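PDB 6VOW: multicopper oxidase from Pseudomonas thermotolerans, which probably oxidises phenolic, laccase-type substrates one electron at a time and reduces dioxygen to water at its copper centres. Local coordinates for residues Thr91-His96 with Phe133-His138; Pro389-Gly394 with His438-Asp443; Leu167-Lys172 with Leu221-Leu226. One frame throughout, in Å; residues are numbered along the deposited sequence.

Contact 1 (Thr91-His96 with Phe133-His138); sequences TTIHWH and FWYHPH. With CU (copper (II) ion), chain C; C2O (Cu-O-Cu linkage), chain B.
Two His-X-His motifs, His94-Trp95-His96 and His136-Pro137-His138, meet here and form one half of the trinuclear copper site. His94 NE2 binds the lone copper ion of this cluster at 2.0 Å, the type 2 position in laccases. His96 ND1 and His136 NE2 share CU2 of the Cu-O-Cu linkage, and His138 NE2 binds CU3, consistent with a type 3 pair. His96 therefore binds through the opposite ring nitrogen to the other three; its NE2 is hydrogen-bonded to Asp413.

The backbones run antiparallel. His94 N donates to His136 O at 2.7 Å, and His136 N answers to His94 O. His96 N donates to Trp134 O; the return bond from Trp134 N to His96 O is weak. Strand 94-96 is an outer strand of a sheet in the cupredoxin fold of this family, with strand 131-136 beside it. These pairs point their side chains to the copper face. Trp95 and Tyr135 lie on the other face, where Trp95 CE3 rests on Tyr135 CB at 3.6 Å.

A chi1 of 165° swings the His94 ring away from its own backbone N, and NE2 then meets the copper; Asp105 O accepts from ND1. The edge of the His138 ring meets the His94 face with planes at 80°. The edge of His94 approaches the face of His136. Trp134 makes an offset stack with His96. Trp134 NE1 lies over one face of the His96 ring, 3.0 Å from His96 CG, and His96 CB sits over the five-membered ring of Trp134. His136 ND1 donates to Pro137 O at 2.6 Å, close to its own ring plane, which fixes the turn of the imidazole. Thr92 OG1 accepts from His138 N at 3.1 Å and also bonds Gly106 O.

Contact 2 (Pro389-Gly394 with His438-Asp443); sequences PIHLHG and HCHVID. With CU (copper (II) ion), chain C; CU (copper (II) ion), chain D; C2O (Cu-O-Cu linkage), chain B.
His391 and His438 form an antiparallel hydrogen-bonded pair, with His391 N to His438 O at 2.7 Å and His438 N to His391 O at 2.9 Å. A third backbone bond, His440 N to Pro389 O at 2.6 Å, holds the second segment just past the end of its strand. Ile390 and Cys439 form the non-hydrogen-bonded pair between.

His391 NE2 binds the lone copper ion of the trinuclear cluster, in the type 2 position, and shares it with His94. His393 NE2 and His438 NE2 both bind CU3, and His440 NE2 binds CU2. The edge of the His440 ring is turned to the face of His391, planes at 80°. The edge of His391 meets the face of His438, more offset. His393 and His438 come rim to rim. Outer-shell bonds hold two of the rings: His391 ND1 to Thr414 and His393 ND1 to Asp105.

Residues 438-440 are the His-Cys-His motif of multicopper oxidases, the probable electron route from the type 1 copper to the trinuclear site. Cys439 SG binds this separate type 1 copper at 2.2 Å; His388 and His444 complete that site. The Cys439 side chain leaves on the sheet face opposite His391 and His438; with SG anti to the backbone N (chi1 167°) it reaches the copper. Val441 N donates to SG at 3.2 Å, nearly straight, so the thiolate has a second hold besides the metal. Pro389 CD packs on SG at 3.5 Å and on Val441 CG2 at 3.6 Å. His438 ND1 donates to Cys439 O at 2.6 Å, from above the carbonyl plane but within its own ring plane.

Contact 3 (Leu167-Lys172 with Leu221-Leu226); sequences LSLSLK and LRLFNL
Leu169 and Phe224 lie at the middle of two neighbouring parallel strands, tied by five backbone hydrogen bonds. Phe224 N donates to Leu169 O at 2.8 Å, and Leu171 N to Phe224 O at 2.7 Å. The packing is tightest at the C-terminal end. There Leu226 CD1 presses on Ser170 CB at 3.5 Å, closer than two carbons usually come. The Phe224 ring brings its edge to Leu169 O, with CD1 at 3.5 Å from that oxygen, and its CE1 reaches Ser168 CB at 4.0 Å. Replacing Phe224 by an alanine is likely to open a gap beside Ser168 and Ser170 and to lose the packing on Pro152 and Val154 of strand 151-156. Leu167, Leu169, Leu221 and Leu223 share the opposite face, where Leu223 CD2 lies snugly beside Leu169 CB at 3.7 Å.

The start of the pair is looser. Leu167 and Ser168 are partly exposed, and Leu221 CD2 touches Leu167 CB at 3.8 Å. Arg222 stretches out alongside Ser168 to a salt bridge with Glu166. In this six-stranded sheet, probably of the middle cupredoxin-like domain of three, strand 200-203 flanks 165-174 and strand 267-273 flanks 218-225. Strand 151-156 packs over Phe224, and strand 232-235 over Leu171 and Leu223.

All three contacts pair strands, and all are largely buried, though contact 3 has a partly exposed start. Contacts 1 and 2 are antiparallel, come from the N-terminal and C-terminal parts of the chain, both multicopper oxidase family regions, and share the trinuclear copper cluster: each supplies four histidines, and each copper of the cluster takes ligands from both. They also touch directly, His96 packing on His391 and Trp134 on His440. Contact 2 alone reaches the type 1 copper as well. Contact 3 is parallel, binds no metal and is held by backbone bonds and apolar side chains. It still abuts contact 1, where Phe224 meets Phe133 and Leu226 meets Trp134, but does not touch contact 2.

Contact 1 (Thr91-His96 with Phe133-His138)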
# COMPACT_ATOMS: atom_id res chain seq x y z
N THR A 91 -17.30 -5.20 7.43
CA THR A 91 -15.96 -4.82 6.98
C THR A 91 -15.11 -6.08 7.06
O THR A 91 -15.53 -7.09 7.58
CB THR A 91 -15.47 -3.56 7.75
OG1 THR A 91 -14.24 -3.04 7.22
CG2 THR A 91 -15.37 -3.83 9.19
N THR A 92 -13.97 -6.04 6.42
CA THR A 92 -12.98 -7.05 6.59
C THR A 92 -11.67 -6.23 6.77
O THR A 92 -11.69 -4.99 6.76
CB THR A 92 -12.79 -7.88 5.32
OG1 THR A 92 -12.32 -7.02 4.28
CG2 THR A 92 -14.07 -8.69 4.91
N ILE A 93 -10.57 -6.96 6.94
CA ILE A 93 -9.21 -6.37 6.94
C ILE A 93 -8.44 -7.17 5.99
O ILE A 93 -8.35 -8.39 6.13
CB ILE A 93 -8.48 -6.36 8.31
CG1 ILE A 93 -9.23 -5.41 9.23
CG2 ILE A 93 -7.07 -5.76 8.15
CD1 ILE A 93 -8.73 -5.40 10.68
N HIS A 94 -8.02 -6.50 4.93
CA HIS A 94 -7.10 -7.10 3.99
C HIS A 94 -5.70 -6.62 4.28
O HIS A 94 -5.52 -5.46 4.59
CB HIS A 94 -7.52 -6.74 2.57
CG HIS A 94 -6.45 -7.02 1.55
ND1 HIS A 94 -6.10 -8.29 1.14
CD2 HIS A 94 -5.69 -6.17 0.84
CE1 HIS A 94 -5.09 -8.20 0.28
NE2 HIS A 94 -4.86 -6.93 0.06
N TRP A 95 -4.72 -7.51 4.19
CA TRP A 95 -3.36 -7.24 4.72
C TRP A 95 -2.50 -7.13 3.49
O TRP A 95 -2.03 -8.17 2.88
CB TRP A 95 -2.89 -8.32 5.67
CG TRP A 95 -3.83 -8.51 6.76
CD1 TRP A 95 -4.87 -9.36 6.79
CD2 TRP A 95 -3.84 -7.83 8.02
NE1 TRP A 95 -5.55 -9.24 7.97
CE2 TRP A 95 -4.94 -8.32 8.76
CE3 TRP A 95 -3.04 -6.83 8.59
CZ2 TRP A 95 -5.27 -7.85 10.05
CZ3 TRP A 95 -3.34 -6.37 9.91
CH2 TRP A 95 -4.46 -6.86 10.61
N HIS A 96 -2.44 -5.86 3.06
CA HIS A 96 -1.91 -5.46 1.72
C HIS A 96 -0.45 -5.80 1.67
O HIS A 96 0.36 -5.18 2.36
CB HIS A 96 -2.13 -3.94 1.43
CG HIS A 96 -1.64 -3.53 0.06
ND1 HIS A 96 -2.45 -3.01 -0.92
CD2 HIS A 96 -0.41 -3.61 -0.50
CE1 HIS A 96 -1.75 -2.73 -2.00
NE2 HIS A 96 -0.50 -3.12 -1.77
N PHE A 133 4.04 -2.83 5.01
CA PHE A 133 2.82 -3.33 4.37
C PHE A 133 1.79 -2.41 4.91
O PHE A 133 2.11 -1.42 5.66
CB PHE A 133 2.61 -4.84 4.71
CG PHE A 133 3.69 -5.66 4.21
CD1 PHE A 133 3.77 -5.96 2.91
CD2 PHE A 133 4.77 -5.93 5.03
CE1 PHE A 133 4.85 -6.65 2.40
CE2 PHE A 133 5.88 -6.56 4.56
CZ PHE A 133 5.91 -6.96 3.23
N TRP A 134 0.56 -2.69 4.56
CA TRP A 134 -0.55 -1.96 5.23
C TRP A 134 -1.78 -2.79 5.21
O TRP A 134 -1.83 -3.87 4.58
CB TRP A 134 -0.82 -0.55 4.60
CG TRP A 134 -1.18 -0.51 3.17
CD1 TRP A 134 -0.50 -1.00 2.13
CD2 TRP A 134 -2.36 0.08 2.65
NE1 TRP A 134 -1.18 -0.75 0.99
CE2 TRP A 134 -2.31 -0.04 1.30
CE3 TRP A 134 -3.42 0.76 3.23
CZ2 TRP A 134 -3.33 0.40 0.49
CZ3 TRP A 134 -4.39 1.25 2.44
CH2 TRP A 134 -4.33 1.12 1.07
N TYR A 135 -2.80 -2.27 5.83
CA TYR A 135 -4.05 -2.97 5.97
C TYR A 135 -5.23 -2.02 5.80
O TYR A 135 -5.20 -0.85 6.23
CB TYR A 135 -4.07 -3.66 7.35
CG TYR A 135 -4.06 -2.73 8.55
CD1 TYR A 135 -5.25 -2.38 9.14
CD2 TYR A 135 -2.88 -2.28 9.12
CE1 TYR A 135 -5.30 -1.55 10.24
CE2 TYR A 135 -2.93 -1.46 10.26
CZ TYR A 135 -4.18 -1.11 10.79
OH TYR A 135 -4.35 -0.30 11.86
N HIS A 136 -6.29 -2.57 5.28
CA HIS A 136 -7.46 -1.78 5.01
C HIS A 136 -8.58 -2.72 4.65
O HIS A 136 -8.35 -3.87 4.45
CB HIS A 136 -7.19 -0.84 3.82
CG HIS A 136 -6.81 -1.55 2.57
ND1 HIS A 136 -7.72 -2.19 1.75
CD2 HIS A 136 -5.60 -1.75 2.02
CE1 HIS A 136 -7.08 -2.74 0.73
NE2 HIS A 136 -5.78 -2.46 0.86
N PRO A 137 -9.81 -2.21 4.60
CA PRO A 137 -10.93 -3.09 4.26
C PRO A 137 -10.90 -3.44 2.87
O PRO A 137 -10.20 -2.79 2.09
CB PRO A 137 -12.17 -2.23 4.54
CG PRO A 137 -11.69 -1.29 5.57
CD PRO A 137 -10.29 -0.97 5.22
N HIS A 138 -11.65 -4.48 2.56
CA HIS A 138 -11.92 -4.83 1.19
C HIS A 138 -13.42 -4.96 0.92
O HIS A 138 -13.84 -5.77 0.15
CB HIS A 138 -11.21 -6.10 0.87
CG HIS A 138 -10.56 -6.05 -0.43
ND1 HIS A 138 -11.27 -6.19 -1.59
CD2 HIS A 138 -9.30 -5.72 -0.77
CE1 HIS A 138 -10.45 -6.04 -2.62
NE2 HIS A 138 -9.25 -5.78 -2.14
CU CU C . -3.81 -6.39 -1.56
CU2 C2O B . -4.50 -2.73 -0.66
CU3 C2O B . -7.24 -5.57 -3.02
O1 C2O B . -5.79 -4.12 -1.98

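Contact 2 (Pro389-Gly394 with His438-Asp443)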
# COMPACT_ATOMS: atom_id res chain seq x y z
N PRO A 389 -2.35 2.07 -10.43
CA PRO A 389 -1.47 1.25 -9.53
C PRO A 389 -2.06 -0.15 -9.40
O PRO A 389 -3.07 -0.39 -8.67
CB PRO A 389 -1.51 2.01 -8.21
CG PRO A 389 -2.90 2.59 -8.23
CD PRO A 389 -3.06 3.08 -9.65
N ILE A 390 -1.47 -1.04 -10.18
CA ILE A 390 -2.07 -2.30 -10.36
C ILE A 390 -1.52 -3.22 -9.34
O ILE A 390 -0.29 -3.45 -9.30
CB ILE A 390 -1.77 -2.89 -11.70
CG1 ILE A 390 -2.35 -1.97 -12.84
CG2 ILE A 390 -2.31 -4.33 -11.75
CD1 ILE A 390 -3.82 -2.04 -13.06
N HIS A 391 -2.42 -3.83 -8.62
CA HIS A 391 -2.05 -4.64 -7.47
C HIS A 391 -2.55 -6.10 -7.56
O HIS A 391 -3.63 -6.37 -8.06
CB HIS A 391 -2.62 -3.89 -6.31
CG HIS A 391 -2.56 -4.63 -5.04
ND1 HIS A 391 -1.37 -4.85 -4.38
CD2 HIS A 391 -3.53 -5.16 -4.27
CE1 HIS A 391 -1.61 -5.52 -3.26
NE2 HIS A 391 -2.91 -5.71 -3.18
N LEU A 392 -1.76 -7.04 -7.11
CA LEU A 392 -2.16 -8.46 -7.06
C LEU A 392 -2.13 -8.92 -5.62
O LEU A 392 -1.13 -8.75 -4.96
CB LEU A 392 -1.17 -9.26 -7.83
CG LEU A 392 -1.42 -10.72 -7.96
CD1 LEU A 392 -2.85 -10.99 -8.49
CD2 LEU A 392 -0.36 -11.24 -8.86
N HIS A 393 -3.20 -9.53 -5.15
CA HIS A 393 -3.22 -10.16 -3.89
C HIS A 393 -2.46 -11.44 -3.90
O HIS A 393 -2.31 -12.09 -4.97
CB HIS A 393 -4.58 -10.61 -3.62
CG HIS A 393 -5.48 -9.52 -3.32
ND1 HIS A 393 -6.49 -9.64 -2.39
CD2 HIS A 393 -5.49 -8.24 -3.76
CE1 HIS A 393 -7.09 -8.48 -2.26
NE2 HIS A 393 -6.49 -7.63 -3.08
N GLY A 394 -2.03 -11.82 -2.69
CA GLY A 394 -1.62 -13.19 -2.43
C GLY A 394 -0.22 -13.52 -2.78
O GLY A 394 0.29 -14.48 -2.28
N HIS A 438 -6.27 -5.89 -9.19
CA HIS A 438 -7.01 -4.68 -9.38
C HIS A 438 -6.17 -3.38 -9.29
O HIS A 438 -5.03 -3.31 -8.75
CB HIS A 438 -8.22 -4.68 -8.44
CG HIS A 438 -7.84 -4.40 -7.03
ND1 HIS A 438 -7.58 -3.14 -6.58
CD2 HIS A 438 -7.55 -5.23 -6.00
CE1 HIS A 438 -7.21 -3.18 -5.32
NE2 HIS A 438 -7.18 -4.44 -4.95
N CYS A 439 -6.75 -2.32 -9.87
CA CYS A 439 -6.15 -1.03 -9.76
C CYS A 439 -6.43 -0.62 -8.33
O CYS A 439 -7.55 -0.86 -7.80
CB CYS A 439 -6.75 -0.00 -10.71
SG CYS A 439 -6.22 1.67 -10.25
N HIS A 440 -5.44 -0.02 -7.69
CA HIS A 440 -5.60 0.39 -6.27
C HIS A 440 -6.07 1.87 -6.05
O HIS A 440 -6.00 2.45 -4.93
CB HIS A 440 -4.34 0.01 -5.50
CG HIS A 440 -4.64 -0.46 -4.10
ND1 HIS A 440 -5.10 0.40 -3.13
CD2 HIS A 440 -4.66 -1.70 -3.55
CE1 HIS A 440 -5.36 -0.29 -2.03
NE2 HIS A 440 -5.08 -1.57 -2.25
N VAL A 441 -6.57 2.47 -7.15
CA VAL A 441 -7.28 3.75 -7.10
C VAL A 441 -8.63 3.18 -6.85
O VAL A 441 -9.16 2.39 -7.70
CB VAL A 441 -7.20 4.54 -8.42
CG1 VAL A 441 -8.20 5.68 -8.42
CG2 VAL A 441 -5.80 5.16 -8.59
N ILE A 442 -9.14 3.48 -5.65
CA ILE A 442 -10.27 2.71 -5.11
C ILE A 442 -11.53 2.88 -5.96
O ILE A 442 -12.26 1.94 -6.18
CB ILE A 442 -10.58 3.06 -3.63
CG1 ILE A 442 -9.33 2.91 -2.72
CG2 ILE A 442 -11.76 2.22 -3.15
CD1 ILE A 442 -8.75 1.48 -2.68
N ASP A 443 -11.75 4.07 -6.45
CA ASP A 443 -12.71 4.35 -7.56
C ASP A 443 -12.64 3.51 -8.78
O ASP A 443 -13.66 3.09 -9.28
CB ASP A 443 -12.45 5.76 -8.06
CG ASP A 443 -13.29 6.73 -7.42
OD1 ASP A 443 -13.86 6.42 -6.36
OD2 ASP A 443 -13.42 7.81 -7.99
CU CU C . -3.81 -6.39 -1.56
CU CU D . -6.78 2.80 -12.07
CU2 C2O B . -4.50 -2.73 -0.66
CU3 C2O B . -7.24 -5.57 -3.02
O1 C2O B . -5.79 -4.12 -1.98

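Contact 3 (Leu167-Lys172 with Leu221-Leu226)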
# COMPACT_ATOMS: atom_id res chain seq x y z
N LEU A 167 11.22 6.04 11.11
CA LEU A 167 10.07 6.88 11.28
C LEU A 167 9.05 6.42 10.26
O LEU A 167 9.38 6.27 9.09
CB LEU A 167 10.48 8.29 10.92
CG LEU A 167 9.46 9.36 11.19
CD1 LEU A 167 9.16 9.44 12.69
CD2 LEU A 167 10.04 10.65 10.69
N SER A 168 7.84 6.21 10.72
CA SER A 168 6.74 5.85 9.87
C SER A 168 5.95 7.08 9.43
O SER A 168 5.55 7.90 10.27
CB SER A 168 5.78 4.92 10.60
OG SER A 168 6.40 3.68 10.86
N LEU A 169 5.71 7.19 8.11
CA LEU A 169 4.96 8.34 7.45
C LEU A 169 3.84 7.79 6.65
O LEU A 169 4.08 7.16 5.64
CB LEU A 169 5.86 9.16 6.50
CG LEU A 169 6.47 10.35 7.23
CD1 LEU A 169 7.05 9.98 8.57
CD2 LEU A 169 7.54 10.94 6.38
N SER A 170 2.62 8.01 7.12
CA SER A 170 1.42 7.50 6.44
C SER A 170 0.73 8.68 5.77
O SER A 170 0.26 9.58 6.44
CB SER A 170 0.47 6.83 7.44
OG SER A 170 1.00 5.59 7.92
N LEU A 171 0.76 8.66 4.45
CA LEU A 171 0.15 9.70 3.64
C LEU A 171 -1.30 9.41 3.36
O LEU A 171 -1.64 8.33 2.95
CB LEU A 171 0.83 9.72 2.29
CG LEU A 171 2.30 10.13 2.42
CD1 LEU A 171 3.07 9.81 1.15
CD2 LEU A 171 2.29 11.61 2.66
N LYS A 172 -2.12 10.43 3.51
CA LYS A 172 -3.51 10.33 3.15
C LYS A 172 -4.05 11.70 2.73
O LYS A 172 -3.83 12.74 3.42
CB LYS A 172 -4.35 9.73 4.30
CG LYS A 172 -5.72 9.31 3.82
CD LYS A 172 -6.50 8.61 4.88
CE LYS A 172 -7.36 7.56 4.20
NZ LYS A 172 -8.49 8.16 3.45
N LEU A 221 12.99 6.12 6.73
CA LEU A 221 11.65 6.70 6.67
C LEU A 221 10.82 5.71 5.96
O LEU A 221 11.08 5.34 4.80
CB LEU A 221 11.64 8.01 5.84
CG LEU A 221 12.49 9.16 6.28
CD1 LEU A 221 12.24 10.34 5.35
CD2 LEU A 221 12.11 9.48 7.69
N ARG A 222 9.85 5.22 6.67
CA ARG A 222 8.94 4.22 6.10
C ARG A 222 7.78 5.03 5.56
O ARG A 222 7.10 5.68 6.34
CB ARG A 222 8.44 3.27 7.22
CG ARG A 222 9.56 2.50 7.88
CD ARG A 222 9.01 1.71 9.05
NE ARG A 222 10.01 0.85 9.74
CZ ARG A 222 10.43 -0.33 9.31
NH1 ARG A 222 10.08 -0.82 8.19
NH2 ARG A 222 11.31 -1.05 10.03
N LEU A 223 7.57 5.00 4.25
CA LEU A 223 6.57 5.90 3.59
C LEU A 223 5.49 5.02 3.09
O LEU A 223 5.74 4.12 2.27
CB LEU A 223 7.23 6.60 2.45
CG LEU A 223 8.07 7.76 3.02
CD1 LEU A 223 9.27 8.06 2.15
CD2 LEU A 223 7.18 8.98 3.07
N PHE A 224 4.30 5.26 3.61
CA PHE A 224 3.12 4.51 3.25
C PHE A 224 2.11 5.44 2.57
O PHE A 224 1.72 6.48 3.12
CB PHE A 224 2.42 3.91 4.48
CG PHE A 224 3.29 3.12 5.39
CD1 PHE A 224 4.08 3.74 6.32
CD2 PHE A 224 3.29 1.75 5.34
CE1 PHE A 224 4.82 2.96 7.21
CE2 PHE A 224 4.09 0.99 6.16
CZ PHE A 224 4.81 1.60 7.14
N ASN A 225 1.68 5.05 1.39
CA ASN A 225 0.63 5.83 0.75
C ASN A 225 -0.68 5.14 1.10
O ASN A 225 -1.03 4.07 0.54
CB ASN A 225 0.86 5.94 -0.77
CG ASN A 225 -0.29 6.69 -1.47
OD1 ASN A 225 -1.40 6.81 -0.94
ND2 ASN A 225 -0.01 7.20 -2.67
N LEU A 226 -1.39 5.72 2.07
CA LEU A 226 -2.58 5.13 2.50
C LEU A 226 -3.76 5.76 1.83
O LEU A 226 -4.88 5.49 2.24
CB LEU A 226 -2.72 5.14 4.03
CG LEU A 226 -1.53 4.59 4.76
CD1 LEU A 226 -1.89 4.55 6.23
CD2 LEU A 226 -1.17 3.18 4.31